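Local coordinates for universal stress protein (Mycobacterium smegmatis, PDB 5AHW), which binds the second messenger cyclic AMP as a homodimer of the universal stress protein A family, consistent with a role in nucleotide signalling, at residues Ala28-Phe42 and Ala81-Pro95. Sequence-based numbering, arbitrary orientation.
Sequences AAASNAKLIIATAYF and AGATDIEERPVVGAP. With CMP (adenosine-3',5'-cyclic-monophosphate), chain K.
Parallel strands 34-41 and 86-92 pair here at one margin of the five-stranded sheet of this alpha/beta universal stress protein fold, order 3-2-1-4-5, with 86-92 outermost within the chain. Their axes come within 4.7 Å at 21°, and eight alternating backbone bonds run from Leu35 N to Asp85 O through to Gly93 N to Tyr41 O.

Ile37 and Ile86 meet on the face covered by helix 65-80, CD1 of Ile37 reaching CG2 of Ile86 at 3.8 Å. Glu88 shares this face, and its OE2 is held by Asn75 ND2. Ile36, Glu87 and Arg89 occupy the other face, toward helix 95-105. Ile36 CG2, placed anti to its own N, lies 3.3 Å from Arg89 CG, a tight side-by-side fit. The extended Lys34 brings NZ across to Glu87 OE1 in a salt bridge whose exact length is doubtful; Glu87 OE2 has a long ion pair with Arg89.

Near the C-terminal ends, the Tyr41 ring slants over the neighbouring strand, CD1 3.4 Å from Val91 O, while Phe42 CZ packs on Ala94 CB. The end of strand 34-41 and Pro95, at the start of helix 95-105, contribute to the adenine site. Ala40 CB nestles against Pro95 CA (3.6 Å), and Pro95 CB approaches C5 of the purine. The backbone of Ala40 reads the base edge twice: cyclic AMP N6 donates to Ala40 O, and Ala40 N gives N1 a nearly straight bond of 2.9 Å (173° at hydrogen).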
ATOM      1  N   ALA B  28      -1.931  11.644   2.098  1.00 41.86           N
ATOM      2  CA  ALA B  28      -2.327  12.785   1.287  1.00 43.30           C
ATOM      3  C   ALA B  28      -1.708  14.087   1.804  1.00 45.49           C
ATOM      4  O   ALA B  28      -1.201  14.888   1.011  1.00 45.82           O
ATOM      5  CB  ALA B  28      -3.821  12.921   1.265  1.00 42.67           C
ATOM      6  N   ALA B  29      -1.790  14.339   3.116  1.00 45.44           N
ATOM      7  CA  ALA B  29      -1.301  15.595   3.608  1.00 46.48           C
ATOM      8  C   ALA B  29       0.185  15.702   3.279  1.00 48.49           C
ATOM      9  O   ALA B  29       0.649  16.780   2.875  1.00 48.93           O
ATOM     10  CB  ALA B  29      -1.564  15.742   5.075  1.00 47.12           C
ATOM     11  N   ALA B  30       0.925  14.591   3.399  1.00 49.24           N
ATOM     12  CA  ALA B  30       2.404  14.601   3.147  1.00 50.90           C
ATOM     13  C   ALA B  30       2.776  14.795   1.692  1.00 51.85           C
ATOM     14  O   ALA B  30       3.806  15.375   1.391  1.00 52.08           O
ATOM     15  CB  ALA B  30       3.045  13.328   3.622  1.00 49.59           C
ATOM     16  N   SER B  31       1.978  14.221   0.800  1.00 50.44           N
ATOM     17  CA  SER B  31       2.173  14.367  -0.629  1.00 50.58           C
ATOM     18  C   SER B  31       1.547  15.666  -1.129  1.00 51.23           C
ATOM     19  O   SER B  31       1.681  15.983  -2.293  1.00 50.15           O
ATOM     20  CB  SER B  31       1.508  13.219  -1.370  1.00 49.50           C
ATOM     21  OG  SER B  31       1.590  12.027  -0.626  1.00 48.82           O
ATOM     22  N   ASN B  32       0.842  16.396  -0.264  1.00 51.23           N
ATOM     23  CA  ASN B  32       0.016  17.471  -0.711  1.00 52.58           C
ATOM     24  C   ASN B  32      -1.005  17.035  -1.769  1.00 49.99           C
ATOM     25  O   ASN B  32      -1.131  17.679  -2.792  1.00 49.21           O
ATOM     26  CB  ASN B  32       0.933  18.526  -1.303  1.00 60.59           C
ATOM     27  CG  ASN B  32       0.422  19.907  -1.082  1.00 64.79           C
ATOM     28  OD1 ASN B  32      -0.326  20.161  -0.134  1.00 68.06           O
ATOM     29  ND2 ASN B  32       0.833  20.824  -1.943  1.00 72.58           N
ATOM     30  N   ALA B  33      -1.699  15.904  -1.550  1.00 46.81           N
ATOM     31  CA  ALA B  33      -2.638  15.378  -2.545  1.00 44.64           C
ATOM     32  C   ALA B  33      -4.099  15.616  -2.237  1.00 43.44           C
ATOM     33  O   ALA B  33      -4.508  15.799  -1.095  1.00 44.11           O
ATOM     34  CB  ALA B  33      -2.387  13.908  -2.788  1.00 43.40           C
ATOM     35  N   LYS B  34      -4.897  15.573  -3.285  1.00 43.32           N
ATOM     36  CA  LYS B  34      -6.323  15.459  -3.123  1.00 43.39           C
ATOM     37  C   LYS B  34      -6.631  14.060  -2.531  1.00 40.29           C
ATOM     38  O   LYS B  34      -6.176  13.052  -3.071  1.00 38.07           O
ATOM     39  CB  LYS B  34      -6.977  15.615  -4.486  1.00 46.31           C
ATOM     40  CG  LYS B  34      -8.491  15.568  -4.473  1.00 49.84           C
ATOM     41  CD  LYS B  34      -9.060  16.064  -5.808  1.00 57.64           C
ATOM     42  CE  LYS B  34     -10.551  15.719  -5.928  1.00 64.46           C
ATOM     43  NZ  LYS B  34     -11.301  16.582  -6.908  1.00 70.58           N
ATOM     44  N   LEU B  35      -7.393  14.030  -1.443  1.00 38.11           N
ATOM     45  CA  LEU B  35      -7.992  12.820  -0.969  1.00 37.25           C
ATOM     46  C   LEU B  35      -9.496  12.658  -1.350  1.00 36.11           C
ATOM     47  O   LEU B  35     -10.332  13.566  -1.116  1.00 38.00           O
ATOM     48  CB  LEU B  35      -7.881  12.763   0.510  1.00 37.26           C
ATOM     49  CG  LEU B  35      -8.398  11.491   1.159  1.00 36.60           C
ATOM     50  CD1 LEU B  35      -7.490  10.328   0.907  1.00 35.77           C
ATOM     51  CD2 LEU B  35      -8.487  11.709   2.667  1.00 38.05           C
ATOM     52  N   ILE B  36      -9.822  11.486  -1.893  1.00 34.11           N
ATOM     53  CA  ILE B  36     -11.193  11.138  -2.261  1.00 33.88           C
ATOM     54  C   ILE B  36     -11.611   9.990  -1.336  1.00 33.17           C
ATOM     55  O   ILE B  36     -11.016   8.913  -1.350  1.00 31.61           O
ATOM     56  CB  ILE B  36     -11.284  10.789  -3.756  1.00 34.56           C
ATOM     57  CG1 ILE B  36     -10.892  12.004  -4.610  1.00 37.52           C
ATOM     58  CG2 ILE B  36     -12.713  10.413  -4.151  1.00 34.94           C
ATOM     59  CD1 ILE B  36     -10.836  11.772  -6.113  1.00 38.01           C
ATOM     60  N   ILE B  37     -12.592  10.247  -0.485  1.00 33.49           N
ATOM     61  CA  ILE B  37     -13.121   9.201   0.361  1.00 33.61           C
ATOM     62  C   ILE B  37     -14.340   8.622  -0.349  1.00 33.60           C
ATOM     63  O   ILE B  37     -15.296   9.354  -0.665  1.00 34.32           O
ATOM     64  CB  ILE B  37     -13.516   9.757   1.754  1.00 34.66           C
ATOM     65  CG1 ILE B  37     -12.358  10.550   2.381  1.00 34.76           C
ATOM     66  CG2 ILE B  37     -13.991   8.626   2.688  1.00 33.55           C
ATOM     67  CD1 ILE B  37     -12.646  11.139   3.754  1.00 36.06           C
ATOM     68  N   ALA B  38     -14.326   7.320  -0.581  1.00 31.78           N
ATOM     69  CA  ALA B  38     -15.422   6.639  -1.256  1.00 32.01           C
ATOM     70  C   ALA B  38     -16.113   5.583  -0.385  1.00 31.80           C
ATOM     71  O   ALA B  38     -15.464   4.843   0.356  1.00 31.96           O
ATOM     72  CB  ALA B  38     -14.918   6.006  -2.555  1.00 31.71           C
ATOM     73  N   THR B  39     -17.433   5.541  -0.453  1.00 32.01           N
ATOM     74  CA  THR B  39     -18.198   4.543   0.236  1.00 33.18           C
ATOM     75  C   THR B  39     -19.154   3.931  -0.783  1.00 32.89           C
ATOM     76  O   THR B  39     -20.031   4.636  -1.391  1.00 31.77           O
ATOM     77  CB  THR B  39     -19.013   5.131   1.390  1.00 35.66           C
ATOM     78  OG1 THR B  39     -18.130   5.637   2.383  1.00 38.86           O
ATOM     79  CG2 THR B  39     -19.892   4.086   2.029  1.00 36.20           C
ATOM     80  N   ALA B  40     -18.986   2.633  -0.996  1.00 30.83           N
ATOM     81  CA  ALA B  40     -19.840   1.933  -1.963  1.00 32.10           C
ATOM     82  C   ALA B  40     -21.036   1.422  -1.219  1.00 33.05           C
ATOM     83  O   ALA B  40     -20.899   0.953  -0.093  1.00 32.54           O
ATOM     84  CB  ALA B  40     -19.111   0.760  -2.592  1.00 30.39           C
ATOM     85  N   TYR B  41     -22.195   1.470  -1.830  1.00 36.05           N
ATOM     86  CA  TYR B  41     -23.388   0.891  -1.214  1.00 38.97           C
ATOM     87  C   TYR B  41     -24.449   0.499  -2.300  1.00 42.18           C
ATOM     88  O   TYR B  41     -24.462   1.067  -3.368  1.00 40.60           O
ATOM     89  CB  TYR B  41     -23.990   1.887  -0.199  1.00 39.88           C
ATOM     90  CG  TYR B  41     -24.650   3.051  -0.856  1.00 40.71           C
ATOM     91  CD1 TYR B  41     -23.916   4.076  -1.395  1.00 41.74           C
ATOM     92  CD2 TYR B  41     -26.022   3.108  -0.981  1.00 46.07           C
ATOM     93  CE1 TYR B  41     -24.527   5.136  -2.044  1.00 43.03           C
ATOM     94  CE2 TYR B  41     -26.656   4.165  -1.639  1.00 46.99           C
ATOM     95  CZ  TYR B  41     -25.909   5.179  -2.158  1.00 45.94           C
ATOM     96  OH  TYR B  41     -26.552   6.235  -2.784  1.00 48.40           O
ATOM     97  N   PHE B  42     -25.275  -0.511  -2.000  1.00 47.53           N
ATOM     98  CA  PHE B  42     -26.500  -0.871  -2.784  1.00 54.03           C
ATOM     99  C   PHE B  42     -27.721  -0.224  -2.075  1.00 57.14           C
ATOM    100  O   PHE B  42     -28.087  -0.654  -0.993  1.00 58.81           O
ATOM    101  CB  PHE B  42     -26.724  -2.391  -2.781  1.00 54.33           C
ATOM    102  CG  PHE B  42     -25.497  -3.269  -3.095  1.00 52.10           C
ATOM    103  CD1 PHE B  42     -24.971  -3.347  -4.388  1.00 50.94           C
ATOM    104  CD2 PHE B  42     -24.979  -4.150  -2.119  1.00 54.03           C
ATOM    105  CE1 PHE B  42     -23.943  -4.230  -4.686  1.00 49.19           C
ATOM    106  CE2 PHE B  42     -23.902  -5.032  -2.403  1.00 54.57           C
ATOM    107  CZ  PHE B  42     -23.393  -5.070  -3.695  1.00 53.78           C
ATOM    108  N   ALA B  81      -6.006  14.072  10.448  1.00 46.76           N
ATOM    109  CA  ALA B  81      -4.723  13.511  10.125  1.00 45.58           C
ATOM    110  C   ALA B  81      -3.911  14.389   9.270  1.00 47.14           C
ATOM    111  O   ALA B  81      -2.860  13.959   8.809  1.00 46.12           O
ATOM    112  CB  ALA B  81      -4.918  12.250   9.356  1.00 45.38           C
ATOM    113  N   GLY B  82      -4.444  15.557   8.932  1.00 48.42           N
ATOM    114  CA  GLY B  82      -3.709  16.492   8.119  1.00 50.34           C
ATOM    115  C   GLY B  82      -4.225  16.822   6.735  1.00 49.71           C
ATOM    116  O   GLY B  82      -3.899  17.874   6.203  1.00 50.19           O
ATOM    117  N   ALA B  83      -5.003  15.958   6.128  1.00 46.26           N
ATOM    118  CA  ALA B  83      -5.464  16.275   4.773  1.00 46.38           C
ATOM    119  C   ALA B  83      -6.336  17.547   4.762  1.00 49.15           C
ATOM    120  O   ALA B  83      -7.115  17.777   5.683  1.00 51.17           O
ATOM    121  CB  ALA B  83      -6.231  15.094   4.205  1.00 44.41           C
ATOM    122  N   THR B  84      -6.188  18.360   3.725  1.00 50.52           N
ATOM    123  CA  THR B  84      -6.921  19.592   3.575  1.00 54.49           C
ATOM    124  C   THR B  84      -7.716  19.657   2.277  1.00 55.99           C
ATOM    125  O   THR B  84      -8.587  20.519   2.134  1.00 61.63           O
ATOM    126  CB  THR B  84      -5.962  20.809   3.544  1.00 58.06           C
ATOM    127  OG1 THR B  84      -4.983  20.593   2.519  1.00 58.23           O
ATOM    128  CG2 THR B  84      -5.247  21.016   4.916  1.00 58.16           C
ATOM    129  N   ASP B  85      -7.405  18.813   1.301  1.00 53.06           N
ATOM    130  CA  ASP B  85      -8.188  18.767   0.091  1.00 51.80           C
ATOM    131  C   ASP B  85      -8.964  17.417  -0.021  1.00 47.63           C
ATOM    132  O   ASP B  85      -8.479  16.476  -0.632  1.00 45.28           O
ATOM    133  CB  ASP B  85      -7.252  18.940  -1.081  1.00 53.10           C
ATOM    134  CG  ASP B  85      -7.979  18.911  -2.395  1.00 54.61           C
ATOM    135  OD1 ASP B  85      -9.221  18.908  -2.351  1.00 54.09           O
ATOM    136  OD2 ASP B  85      -7.312  18.904  -3.453  1.00 56.33           O
ATOM    137  N   ILE B  86     -10.181  17.370   0.527  1.00 46.97           N
ATOM    138  CA  ILE B  86     -10.968  16.133   0.696  1.00 45.64           C
ATOM    139  C   ILE B  86     -12.300  16.194  -0.030  1.00 45.40           C
ATOM    140  O   ILE B  86     -13.050  17.163   0.072  1.00 46.68           O
ATOM    141  CB  ILE B  86     -11.256  15.896   2.185  1.00 45.69           C
ATOM    142  CG1 ILE B  86      -9.942  15.896   2.970  1.00 45.87           C
ATOM    143  CG2 ILE B  86     -12.025  14.606   2.393  1.00 43.76           C
ATOM    144  CD1 ILE B  86     -10.126  16.112   4.452  1.00 47.18           C
ATOM    145  N   GLU B  87     -12.610  15.127  -0.747  1.00 44.43           N
ATOM    146  CA  GLU B  87     -13.803  15.054  -1.558  1.00 44.12           C
ATOM    147  C   GLU B  87     -14.520  13.816  -1.049  1.00 41.66           C
ATOM    148  O   GLU B  87     -13.841  12.834  -0.758  1.00 40.06           O
ATOM    149  CB  GLU B  87     -13.357  14.892  -2.985  1.00 46.63           C
ATOM    150  CG  GLU B  87     -14.437  14.926  -4.049  1.00 51.48           C
ATOM    151  CD  GLU B  87     -13.866  14.872  -5.476  1.00 53.90           C
ATOM    152  OE1 GLU B  87     -13.367  15.927  -5.924  1.00 56.67           O
ATOM    153  OE2 GLU B  87     -13.913  13.778  -6.141  1.00 55.67           O
ATOM    154  N   GLU B  88     -15.847  13.850  -0.864  1.00 40.51           N
ATOM    155  CA  GLU B  88     -16.591  12.620  -0.467  1.00 38.81           C
ATOM    156  C   GLU B  88     -17.356  12.070  -1.709  1.00 39.39           C
ATOM    157  O   GLU B  88     -17.982  12.872  -2.452  1.00 40.33           O
ATOM    158  CB  GLU B  88     -17.571  12.936   0.652  1.00 39.67           C
ATOM    159  CG  GLU B  88     -17.024  13.607   1.889  1.00 40.95           C
ATOM    160  CD  GLU B  88     -18.126  14.095   2.804  1.00 43.71           C
ATOM    161  OE1 GLU B  88     -19.281  13.779   2.549  1.00 46.95           O
ATOM    162  OE2 GLU B  88     -17.891  14.805   3.789  1.00 46.62           O
ATOM    163  N   ARG B  89     -17.279  10.761  -1.974  1.00 36.82           N
ATOM    164  CA  ARG B  89     -17.999  10.145  -3.108  1.00 37.51           C
ATOM    165  C   ARG B  89     -18.875   8.956  -2.671  1.00 36.33           C
ATOM    166  O   ARG B  89     -18.347   7.873  -2.487  1.00 34.38           O
ATOM    167  CB  ARG B  89     -17.025   9.603  -4.151  1.00 38.15           C
ATOM    168  CG  ARG B  89     -15.991  10.572  -4.675  1.00 40.40           C
ATOM    169  CD  ARG B  89     -16.575  11.634  -5.573  1.00 44.69           C
ATOM    170  NE  ARG B  89     -17.278  10.925  -6.626  1.00 47.59           N
ATOM    171  CZ  ARG B  89     -16.813  10.670  -7.846  1.00 46.96           C
ATOM    172  NH1 ARG B  89     -15.652  11.177  -8.267  1.00 45.57           N
ATOM    173  NH2 ARG B  89     -17.569   9.919  -8.650  1.00 46.75           N
ATOM    174  N   PRO B  90     -20.187   9.158  -2.486  1.00 36.27           N
ATOM    175  CA  PRO B  90     -21.088   8.035  -2.291  1.00 37.08           C
ATOM    176  C   PRO B  90     -21.210   7.324  -3.609  1.00 37.13           C
ATOM    177  O   PRO B  90     -21.571   7.941  -4.534  1.00 38.04           O
ATOM    178  CB  PRO B  90     -22.428   8.696  -1.954  1.00 38.19           C
ATOM    179  CG  PRO B  90     -22.297  10.103  -2.423  1.00 39.01           C
ATOM    180  CD  PRO B  90     -20.870  10.456  -2.443  1.00 37.57           C
ATOM    181  N   VAL B  91     -20.869   6.051  -3.705  1.00 38.14           N
ATOM    182  CA  VAL B  91     -20.895   5.343  -4.971  1.00 39.38           C
ATOM    183  C   VAL B  91     -21.872   4.184  -4.924  1.00 38.32           C
ATOM    184  O   VAL B  91     -21.853   3.374  -3.990  1.00 36.28           O
ATOM    185  CB  VAL B  91     -19.505   4.807  -5.350  1.00 40.48           C
ATOM    186  CG1 VAL B  91     -19.617   3.932  -6.612  1.00 43.15           C
ATOM    187  CG2 VAL B  91     -18.602   5.973  -5.598  1.00 41.86           C
ATOM    188  N   VAL B  92     -22.724   4.093  -5.935  1.00 39.94           N
ATOM    189  CA  VAL B  92     -23.720   3.003  -6.025  1.00 40.07           C
ATOM    190  C   VAL B  92     -23.062   1.804  -6.661  1.00 39.61           C
ATOM    191  O   VAL B  92     -22.409   1.951  -7.682  1.00 41.55           O
ATOM    192  CB  VAL B  92     -24.908   3.391  -6.862  1.00 43.30           C
ATOM    193  CG1 VAL B  92     -25.852   2.187  -6.990  1.00 43.34           C
ATOM    194  CG2 VAL B  92     -25.595   4.597  -6.208  1.00 44.37           C
ATOM    195  N   GLY B  93     -23.153   0.646  -6.010  1.00 38.09           N
ATOM    196  CA  GLY B  93     -22.504  -0.556  -6.506  1.00 38.29           C
ATOM    197  C   GLY B  93     -21.666  -1.310  -5.435  1.00 35.53           C
ATOM    198  O   GLY B  93     -21.701  -0.995  -4.238  1.00 34.51           O
ATOM    199  N   ALA B  94     -20.927  -2.312  -5.897  1.00 32.93           N
ATOM    200  CA  ALA B  94     -20.280  -3.231  -4.992  1.00 31.08           C
ATOM    201  C   ALA B  94     -18.924  -2.602  -4.683  1.00 29.72           C
ATOM    202  O   ALA B  94     -18.457  -1.762  -5.431  1.00 30.20           O
ATOM    203  CB  ALA B  94     -20.155  -4.617  -5.608  1.00 30.64           C
ATOM    204  N   PRO B  95     -18.309  -2.983  -3.546  1.00 28.49           N
ATOM    205  CA  PRO B  95     -17.152  -2.262  -3.162  1.00 27.89           C
ATOM    206  C   PRO B  95     -16.004  -2.374  -4.165  1.00 27.31           C
ATOM    207  O   PRO B  95     -15.330  -1.337  -4.434  1.00 27.94           O
ATOM    208  CB  PRO B  95     -16.748  -2.897  -1.819  1.00 28.96           C
ATOM    209  CG  PRO B  95     -17.956  -3.596  -1.340  1.00 29.50           C
ATOM    210  CD  PRO B  95     -18.839  -3.857  -2.490  1.00 28.99           C
TER
HETATM  211  P   CMP K1148     -11.227  -2.444   6.460  1.00 30.68           P
HETATM  212  O1P CMP K1148     -10.130  -2.024   7.431  1.00 30.29           O
HETATM  213  O2P CMP K1148     -12.502  -2.569   7.155  1.00 27.24           O
HETATM  214  O5' CMP K1148     -10.872  -3.705   5.578  1.00 28.45           O
HETATM  215  C5' CMP K1148     -11.474  -4.046   4.306  1.00 32.74           C
HETATM  216  C4' CMP K1148     -11.552  -2.770   3.515  1.00 28.98           C
HETATM  217  O4' CMP K1148     -12.292  -2.884   2.312  1.00 33.95           O
HETATM  218  C3' CMP K1148     -12.221  -1.658   4.232  1.00 30.23           C
HETATM  219  O3' CMP K1148     -11.406  -1.286   5.334  1.00 28.99           O
HETATM  220  C2' CMP K1148     -12.425  -0.628   3.112  1.00 30.09           C
HETATM  221  O2' CMP K1148     -11.236   0.097   2.768  1.00 29.70           O
HETATM  222  C1' CMP K1148     -12.788  -1.586   1.965  1.00 29.50           C
HETATM  223  N9  CMP K1148     -14.269  -1.616   1.886  1.00 32.03           N
HETATM  224  C8  CMP K1148     -15.094  -2.563   2.371  1.00 31.23           C
HETATM  225  N7  CMP K1148     -16.378  -2.224   2.180  1.00 29.27           N
HETATM  226  C5  CMP K1148     -16.388  -1.069   1.557  1.00 31.18           C
HETATM  227  C6  CMP K1148     -17.411  -0.159   1.012  1.00 31.36           C
HETATM  228  N6  CMP K1148     -18.694  -0.472   1.133  1.00 30.39           N
HETATM  229  N1  CMP K1148     -17.016   0.974   0.415  1.00 29.28           N
HETATM  230  C2  CMP K1148     -15.728   1.311   0.285  1.00 30.83           C
HETATM  231  N3  CMP K1148     -14.732   0.539   0.769  1.00 31.13           N
HETATM  232  C4  CMP K1148     -15.003  -0.638   1.391  1.00 32.02           C